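Local coordinates for 6-phospho-beta-d glycosidase (Streptococcus pyogenes, PDB 5FOO), which probably hydrolyses 6-phosphorylated beta-glucosides as a family 1 glycoside hydrolase, and holds the probe 6-phosphocyclophellitol in its pocket, at residues Ala256-Phe261 against Asp355-Ile360; Asn334-Trp339 against Val369-Glu374. The protein carries 1 engineered substitution. All coordinates share one frame; numbering follows the deposited sequence.

Contact 1: residues Ala256-Phe261 against Asp355-Ile360; sequences AVHGKF and DHYDNI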
ATOM      1  N   ALA A 256       9.545  -6.524   9.999  1.00 25.90           N
ATOM      2  CA  ALA A 256       8.140  -6.691  10.405  1.00 26.62           C
ATOM      3  C   ALA A 256       7.856  -8.020  11.151  1.00 30.51           C
ATOM      4  O   ALA A 256       7.208  -8.001  12.179  1.00 28.27           O
ATOM      5  CB  ALA A 256       7.224  -6.586   9.216  1.00 28.51           C
ATOM      6  N   VAL A 257       8.340  -9.133  10.601  1.00 28.86           N
ATOM      7  CA  VAL A 257       7.966 -10.452  11.008  1.00 24.97           C
ATOM      8  C   VAL A 257       8.953 -11.007  12.050  1.00 27.62           C
ATOM      9  O   VAL A 257       8.530 -11.540  13.033  1.00 26.23           O
ATOM     10  CB  VAL A 257       7.975 -11.395   9.806  1.00 26.79           C
ATOM     11  CG1 VAL A 257       7.676 -12.812  10.232  1.00 27.51           C
ATOM     12  CG2 VAL A 257       6.974 -10.933   8.716  1.00 28.43           C
ATOM     13  N   HIS A 258      10.264 -10.893  11.812  1.00 26.74           N
ATOM     14  CA  HIS A 258      11.277 -11.429  12.676  1.00 27.08           C
ATOM     15  C   HIS A 258      11.924 -10.391  13.503  1.00 27.51           C
ATOM     16  O   HIS A 258      12.672 -10.763  14.339  1.00 30.94           O
ATOM     17  CB  HIS A 258      12.322 -12.279  11.938  1.00 29.04           C
ATOM     18  CG  HIS A 258      11.738 -13.482  11.247  1.00 33.37           C
ATOM     19  ND1 HIS A 258      11.835 -13.686   9.885  1.00 35.09           N
ATOM     20  CD2 HIS A 258      10.989 -14.510  11.719  1.00 32.95           C
ATOM     21  CE1 HIS A 258      11.211 -14.801   9.550  1.00 33.80           C
ATOM     22  NE2 HIS A 258      10.655 -15.300  10.642  1.00 36.60           N
ATOM     23  N   GLY A 259      11.616  -9.110  13.356  1.00 27.18           N
ATOM     24  CA  GLY A 259      12.162  -8.107  14.299  1.00 27.05           C
ATOM     25  C   GLY A 259      13.692  -7.904  14.170  1.00 30.74           C
ATOM     26  O   GLY A 259      14.333  -7.474  15.135  1.00 29.87           O
ATOM     27  N   LYS A 260      14.256  -8.198  12.990  1.00 30.02           N
ATOM     28  CA  LYS A 260      15.690  -8.032  12.709  1.00 32.68           C
ATOM     29  C   LYS A 260      15.863  -7.524  11.294  1.00 30.96           C
ATOM     30  O   LYS A 260      15.024  -7.751  10.428  1.00 31.32           O
ATOM     31  CB  LYS A 260      16.466  -9.366  12.808  1.00 34.58           C
ATOM     32  CG  LYS A 260      16.143 -10.261  13.982  1.00 39.11           C
ATOM     33  N   PHE A 261      16.967  -6.851  11.011  1.00 30.67           N
ATOM     34  CA  PHE A 261      17.287  -6.544   9.611  1.00 29.69           C
ATOM     35  C   PHE A 261      18.091  -7.695   9.022  1.00 28.82           C
ATOM     36  O   PHE A 261      18.721  -8.384   9.736  1.00 28.92           O
ATOM     37  CB  PHE A 261      17.999  -5.273   9.549  1.00 30.51           C
ATOM     38  CG  PHE A 261      17.141  -4.106   9.918  1.00 29.68           C
ATOM     39  CD1 PHE A 261      16.206  -3.638   9.035  1.00 27.73           C
ATOM     40  CD2 PHE A 261      17.259  -3.498  11.162  1.00 27.79           C
ATOM     41  CE1 PHE A 261      15.395  -2.556   9.397  1.00 31.59           C
ATOM     42  CE2 PHE A 261      16.449  -2.437  11.500  1.00 30.96           C
ATOM     43  CZ  PHE A 261      15.516  -1.965  10.619  1.00 28.52           C
ATOM     44  N   ASP A 355       6.909 -20.737   3.653  1.00 34.99           N
ATOM     45  CA  ASP A 355       8.170 -21.434   3.884  1.00 35.92           C
ATOM     46  C   ASP A 355       9.207 -20.585   4.501  1.00 38.94           C
ATOM     47  O   ASP A 355      10.152 -21.128   5.051  1.00 38.06           O
ATOM     48  CB  ASP A 355       8.740 -22.024   2.599  1.00 37.21           C
ATOM     49  CG  ASP A 355       7.873 -23.102   2.010  1.00 34.83           C
ATOM     50  OD1 ASP A 355       7.029 -23.629   2.731  1.00 39.28           O
ATOM     51  OD2 ASP A 355       8.028 -23.466   0.838  1.00 33.23           O
ATOM     52  N   HIS A 356       9.058 -19.268   4.430  1.00 36.23           N
ATOM     53  CA  HIS A 356      10.101 -18.389   4.935  1.00 35.62           C
ATOM     54  C   HIS A 356       9.615 -17.412   5.984  1.00 37.60           C
ATOM     55  O   HIS A 356      10.430 -16.776   6.695  1.00 31.41           O
ATOM     56  CB  HIS A 356      10.789 -17.684   3.757  1.00 39.52           C
ATOM     57  CG  HIS A 356      11.487 -18.638   2.833  1.00 43.42           C
ATOM     58  ND1 HIS A 356      12.729 -19.168   3.110  1.00 50.44           N
ATOM     59  CD2 HIS A 356      11.105 -19.189   1.657  1.00 47.43           C
ATOM     60  CE1 HIS A 356      13.083 -20.013   2.159  1.00 44.34           C
ATOM     61  NE2 HIS A 356      12.114 -20.046   1.264  1.00 49.43           N
ATOM     62  N   TYR A 357       8.298 -17.291   6.161  1.00 34.29           N
ATOM     63  CA  TYR A 357       7.848 -16.317   7.152  1.00 34.25           C
ATOM     64  C   TYR A 357       6.879 -16.916   8.123  1.00 31.86           C
ATOM     65  O   TYR A 357       5.938 -16.221   8.531  1.00 27.12           O
ATOM     66  CB  TYR A 357       7.302 -15.079   6.426  1.00 31.66           C
ATOM     67  CG  TYR A 357       8.433 -14.319   5.798  1.00 33.55           C
ATOM     68  CD1 TYR A 357       9.288 -13.543   6.562  1.00 33.82           C
ATOM     69  CD2 TYR A 357       8.683 -14.413   4.431  1.00 30.42           C
ATOM     70  CE1 TYR A 357      10.389 -12.860   5.977  1.00 32.73           C
ATOM     71  CE2 TYR A 357       9.734 -13.733   3.869  1.00 29.92           C
ATOM     72  CZ  TYR A 357      10.578 -12.976   4.640  1.00 29.71           C
ATOM     73  OH  TYR A 357      11.588 -12.305   4.012  1.00 35.06           O
ATOM     74  N   ASP A 358       7.158 -18.194   8.468  1.00 34.34           N
ATOM     75  CA  ASP A 358       6.512 -18.971   9.526  1.00 33.46           C
ATOM     76  C   ASP A 358       5.035 -19.147   9.237  1.00 34.43           C
ATOM     77  O   ASP A 358       4.228 -19.269  10.138  1.00 32.02           O
ATOM     78  CB  ASP A 358       6.666 -18.265  10.859  1.00 37.50           C
ATOM     79  CG  ASP A 358       8.094 -18.001  11.205  1.00 46.99           C
ATOM     80  OD1 ASP A 358       8.920 -18.880  10.994  1.00 52.65           O
ATOM     81  OD2 ASP A 358       8.412 -16.917  11.703  1.00 60.16           O
ATOM     82  N   ASN A 359       4.670 -19.096   7.967  1.00 34.92           N
ATOM     83  CA  ASN A 359       3.270 -19.033   7.594  1.00 33.80           C
ATOM     84  C   ASN A 359       2.377 -18.141   8.458  1.00 34.75           C
ATOM     85  O   ASN A 359       1.196 -18.486   8.662  1.00 28.49           O
ATOM     86  CB  ASN A 359       2.711 -20.462   7.605  1.00 35.68           C
ATOM     87  CG  ASN A 359       1.655 -20.696   6.549  1.00 35.93           C
ATOM     88  OD1 ASN A 359       1.489 -19.948   5.564  1.00 36.62           O
ATOM     89  ND2 ASN A 359       0.951 -21.779   6.727  1.00 31.73           N
ATOM     90  N   ILE A 360       2.879 -16.993   8.944  1.00 31.15           N
ATOM     91  CA  ILE A 360       1.977 -16.102   9.636  1.00 29.33           C
ATOM     92  C   ILE A 360       0.751 -15.632   8.778  1.00 31.48           C
ATOM     93  O   ILE A 360       0.756 -15.704   7.535  1.00 30.71           O
ATOM     94  CB  ILE A 360       2.650 -14.845  10.175  1.00 30.72           C
ATOM     95  CG1 ILE A 360       3.243 -14.000   9.071  1.00 28.92           C
ATOM     96  CG2 ILE A 360       3.701 -15.175  11.239  1.00 36.38           C
ATOM     97  CD1 ILE A 360       3.457 -12.593   9.567  1.00 29.80           C
TER

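Contact 2: residues Asn334-Trp339 against Val369-Glu374; sequences NVDKGW and VGISGE. With JAZ (6-phosphocyclophellitol), chain G.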
ATOM      1  N   ASN A 334       0.086  -5.251 -20.233  1.00 36.39           N
ATOM      2  CA  ASN A 334      -0.985  -4.278 -20.239  1.00 33.06           C
ATOM      3  C   ASN A 334      -0.404  -3.062 -20.981  1.00 35.43           C
ATOM      4  O   ASN A 334       0.482  -2.333 -20.450  1.00 31.73           O
ATOM      5  CB  ASN A 334      -1.333  -3.916 -18.803  1.00 35.12           C
ATOM      6  CG  ASN A 334      -2.352  -2.810 -18.693  1.00 37.60           C
ATOM      7  OD1 ASN A 334      -2.717  -2.165 -19.684  1.00 35.79           O
ATOM      8  ND2 ASN A 334      -2.809  -2.568 -17.474  1.00 34.75           N
ATOM      9  N   VAL A 335      -0.876  -2.842 -22.203  1.00 38.07           N
ATOM     10  CA  VAL A 335      -0.269  -1.766 -23.073  1.00 42.05           C
ATOM     11  C   VAL A 335      -0.427  -0.365 -22.516  1.00 41.46           C
ATOM     12  O   VAL A 335       0.557   0.356 -22.488  1.00 44.75           O
ATOM     13  CB  VAL A 335      -0.795  -1.857 -24.528  1.00 53.94           C
ATOM     14  CG1 VAL A 335      -0.378  -0.652 -25.399  1.00 54.95           C
ATOM     15  CG2 VAL A 335      -0.318  -3.166 -25.169  1.00 56.19           C
ATOM     16  N   ASP A 336      -1.616   0.015 -22.000  1.00 50.48           N
ATOM     17  CA  ASP A 336      -1.846   1.390 -21.384  1.00 52.51           C
ATOM     18  C   ASP A 336      -0.859   1.727 -20.287  1.00 44.61           C
ATOM     19  O   ASP A 336      -0.493   2.858 -20.092  1.00 44.76           O
ATOM     20  CB  ASP A 336      -3.249   1.570 -20.755  1.00 51.66           C
ATOM     21  CG  ASP A 336      -4.337   1.825 -21.770  1.00 59.79           C
ATOM     22  OD1 ASP A 336      -4.072   2.051 -22.989  1.00 58.59           O
ATOM     23  OD2 ASP A 336      -5.500   1.757 -21.322  1.00 59.54           O
ATOM     24  N   LYS A 337      -0.453   0.728 -19.544  1.00 38.55           N
ATOM     25  CA  LYS A 337       0.339   0.953 -18.383  1.00 39.34           C
ATOM     26  C   LYS A 337       1.842   0.646 -18.572  1.00 36.56           C
ATOM     27  O   LYS A 337       2.664   1.056 -17.755  1.00 40.25           O
ATOM     28  CB  LYS A 337      -0.324   0.055 -17.304  1.00 47.99           C
ATOM     29  CG  LYS A 337       0.017   0.366 -15.885  1.00 48.62           C
ATOM     30  CD  LYS A 337      -0.481   1.697 -15.333  1.00 43.15           C
ATOM     31  CE  LYS A 337       0.416   1.907 -14.135  1.00 39.50           C
ATOM     32  NZ  LYS A 337       0.532   3.282 -13.605  1.00 44.91           N
ATOM     33  N   GLY A 338       2.198  -0.125 -19.613  1.00 40.65           N
ATOM     34  CA  GLY A 338       3.552  -0.642 -19.779  1.00 34.87           C
ATOM     35  C   GLY A 338       3.947  -1.663 -18.717  1.00 39.36           C
ATOM     36  O   GLY A 338       5.128  -1.810 -18.422  1.00 39.77           O
ATOM     37  N   TRP A 339       2.981  -2.398 -18.150  1.00 34.63           N
ATOM     38  CA  TRP A 339       3.284  -3.390 -17.134  1.00 32.92           C
ATOM     39  C   TRP A 339       3.051  -4.805 -17.601  1.00 28.55           C
ATOM     40  O   TRP A 339       2.000  -5.127 -18.186  1.00 31.09           O
ATOM     41  CB  TRP A 339       2.421  -3.158 -15.892  1.00 36.83           C
ATOM     42  CG  TRP A 339       2.859  -2.001 -15.035  1.00 37.08           C
ATOM     43  CD1 TRP A 339       3.941  -1.212 -15.228  1.00 40.73           C
ATOM     44  CD2 TRP A 339       2.210  -1.501 -13.851  1.00 36.51           C
ATOM     45  NE1 TRP A 339       4.013  -0.266 -14.243  1.00 35.35           N
ATOM     46  CE2 TRP A 339       2.975  -0.434 -13.375  1.00 35.49           C
ATOM     47  CE3 TRP A 339       1.054  -1.862 -13.147  1.00 36.53           C
ATOM     48  CZ2 TRP A 339       2.615   0.305 -12.231  1.00 32.50           C
ATOM     49  CZ3 TRP A 339       0.715  -1.164 -12.044  1.00 36.48           C
ATOM     50  CH2 TRP A 339       1.498  -0.084 -11.580  1.00 35.29           C
ATOM     51  N   VAL A 369      -5.952  -3.860 -11.838  1.00 25.77           N
ATOM     52  CA  VAL A 369      -5.450  -3.489 -13.168  1.00 25.62           C
ATOM     53  C   VAL A 369      -6.106  -2.169 -13.602  1.00 26.92           C
ATOM     54  O   VAL A 369      -7.328  -1.962 -13.472  1.00 26.98           O
ATOM     55  CB  VAL A 369      -5.686  -4.595 -14.239  1.00 27.64           C
ATOM     56  CG1 VAL A 369      -7.161  -4.871 -14.493  1.00 26.32           C
ATOM     57  CG2 VAL A 369      -4.983  -4.192 -15.549  1.00 28.04           C
ATOM     58  N   GLY A 370      -5.261  -1.288 -14.120  1.00 28.35           N
ATOM     59  CA  GLY A 370      -5.613   0.071 -14.453  1.00 31.17           C
ATOM     60  C   GLY A 370      -5.544   0.270 -15.969  1.00 31.72           C
ATOM     61  O   GLY A 370      -4.549  -0.144 -16.586  1.00 30.07           O
ATOM     62  N   ILE A 371      -6.563   0.925 -16.537  1.00 29.23           N
ATOM     63  CA  ILE A 371      -6.755   1.074 -18.004  1.00 36.32           C
ATOM     64  C   ILE A 371      -7.263   2.479 -18.228  1.00 37.43           C
ATOM     65  O   ILE A 371      -8.042   2.983 -17.420  1.00 32.88           O
ATOM     66  CB  ILE A 371      -7.807   0.033 -18.477  1.00 42.41           C
ATOM     67  CG1 ILE A 371      -7.218  -1.374 -18.351  1.00 46.96           C
ATOM     68  CG2 ILE A 371      -8.344   0.233 -19.892  1.00 39.52           C
ATOM     69  CD1 ILE A 371      -5.964  -1.568 -19.180  1.00 48.66           C
ATOM     70  N   SER A 372      -6.806   3.137 -19.288  1.00 38.51           N
ATOM     71  CA  SER A 372      -7.383   4.430 -19.727  1.00 41.21           C
ATOM     72  C   SER A 372      -8.557   4.268 -20.719  1.00 37.32           C
ATOM     73  O   SER A 372      -8.873   3.172 -21.186  1.00 41.44           O
ATOM     74  CB  SER A 372      -6.290   5.321 -20.329  1.00 44.96           C
ATOM     75  OG  SER A 372      -5.758   4.682 -21.456  1.00 47.49           O
ATOM     76  N   GLY A 373      -9.244   5.363 -20.985  1.00 38.44           N
ATOM     77  CA  GLY A 373     -10.264   5.385 -22.018  1.00 39.46           C
ATOM     78  C   GLY A 373     -11.351   4.328 -21.881  1.00 46.16           C
ATOM     79  O   GLY A 373     -11.797   3.726 -22.903  1.00 41.77           O
ATOM     80  N   GLU A 374     -11.826   4.114 -20.642  1.00 39.13           N
ATOM     81  CA  GLU A 374     -12.787   3.032 -20.443  1.00 39.81           C
ATOM     82  C   GLU A 374     -14.143   3.367 -21.047  1.00 43.39           C
ATOM     83  O   GLU A 374     -15.000   2.493 -21.096  1.00 40.83           O
ATOM     84  CB  GLU A 374     -12.961   2.663 -18.950  1.00 38.37           C
ATOM     85  CG  GLU A 374     -11.735   2.039 -18.314  1.00 36.09           C
ATOM     86  CD  GLU A 374     -12.045   1.340 -17.003  1.00 33.20           C
ATOM     87  OE1 GLU A 374     -12.716   1.969 -16.117  1.00 33.15           O
ATOM     88  OE2 GLU A 374     -11.623   0.163 -16.903  1.00 29.13           O
TER
HETATM   89  C2  JAZ G1464      -1.882   3.041  -6.302  1.00 26.07           C
HETATM   90  C3  JAZ G1464      -1.987   2.671  -4.807  1.00 26.17           C
HETATM   91  C4  JAZ G1464      -0.809   1.799  -4.385  1.00 27.23           C
HETATM   92  C5  JAZ G1464      -0.707   0.519  -5.203  1.00 27.97           C
HETATM   93  C6  JAZ G1464      -0.721   0.832  -6.683  1.00 27.41           C
HETATM   94  C7  JAZ G1464      -1.891   1.732  -7.082  1.00 27.03           C
HETATM   95  C8  JAZ G1464      -1.989   1.922  -8.594  1.00 30.22           C
HETATM   96  O9  JAZ G1464      -0.801   2.588  -9.014  1.00 31.84           O
HETATM   97  P10 JAZ G1464      -0.866   3.559 -10.270  1.00 33.46           P
HETATM   98  O11 JAZ G1464       0.517   4.099 -10.368  1.00 38.26           O
HETATM   99  O12 JAZ G1464      -2.008   4.483 -10.179  1.00 44.00           O
HETATM  100  O13 JAZ G1464      -1.193   2.703 -11.414  1.00 33.99           O
HETATM  101  O14 JAZ G1464       0.540   1.393  -7.070  1.00 29.32           O
HETATM  102  O15 JAZ G1464      -3.021   3.801  -6.720  1.00 26.66           O
HETATM  103  O16 JAZ G1464      -1.947   3.877  -4.086  1.00 27.02           O
HETATM  104  O17 JAZ G1464      -0.901   1.494  -3.004  1.00 29.49           O

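Contact 1: residues Ala256-Phe261 against Asp355-Ile360
The ring nitrogen NE2 of H258 gives its hydrogen to OD2 of D358 at 3.0 Å, a His-carboxylate bond that ties the end region of helix 235-258 to the loop after helix 344-356. It is somewhat bent, with an N-H...O angle of 141°; the nitrogen comes from above the carboxylate plane, and the ring and carboxylate planes are turned steeply, 78°, against each other. The other ring nitrogen, ND1, is bonded one turn back to E254 OE1; with both nitrogens engaged between two carboxylates, the imidazole is fixed in rotation and its protonated form would probably be stabilised. At the same ring edge, CE1 of H258 lies 3.6 Å from the backbone O of H356. The rings of H258 and Y357 meet rim to rim. Apolar contacts centred on V257 flank the polar pair. Its CG1, set anti to the backbone N (chi1 176°), covers the centre of one imidazole face and reaches the edge of the Y357 ring. CG2 of V257 meets CD1 of I360 at 4.0 Å. The contact joins the last turn of helix 235-258 to the loop that follows helix 344-356, outside the TIM barrel and just ahead of strand 362-367.

Contact 2: residues Asn334-Trp339 against Val369-Glu374
K337 reaches the phosphate of 6-phosphocyclophellitol through NZ, 2.8 Å from O13 of the ligand, with a weaker bond to O11. The site belongs to a family 1 TIM barrel, in a pocket where Y432 and W424 also hydrogen-bond the ligand. The lysine chain bends at chi2 (67°) and passes over one face of the W339 indole, toward its rim, with CE of K337 3.3 Å above the ring plane; the indole thus flanks the chain that carries the charge, and CH2 of W339 lies 3.9 Å from O13 of the ligand. The turn that carries both residues contains a G1 beta bulge, with G338 and W339 both facing N334. The same turn is held to 369-374 by two side chains. From N334, ND2 bonds the backbone O of G370 at 3.1 Å and a nearly straight 165°, the oxygen lying close to the amide plane. This amide also packs beside CG2 of V369 and CD1 of I371. D336, next to the lysine in sequence, makes the second link: OD2 of D336 accepts the backbone N-H of S372 at 2.8 Å, from above the carboxylate plane, and, weakly, the hydroxyl OG of the same serine. Farther out, E374 forms salt bridges with K447 and R389. CG2 of I371 lies 3.5 Å from OD2 of D336, beside the oxygen that takes both bonds from S372.

Contacts 1 and 2 lie on opposite sides of the chain's centre, within one TIM barrel, their centres 34 Å apart and their nearest atoms about 22 Å apart. Their segments alternate along the chain, in the order 256-261, 334-339, 355-360 and 369-374. Strand 362-367 connects them most directly: 355-360 leads into it from helix 344-356, and the loop segment 369-374 follows it on the way to helix 387-405. Contact 1 therefore belongs to the entry end of this barrel strand, and contact 2 to the exit end, where the ligand binds. The pair illustrates the division of labour in such barrels, with helix ends joined at one end and loops shaping the phosphate site at the other.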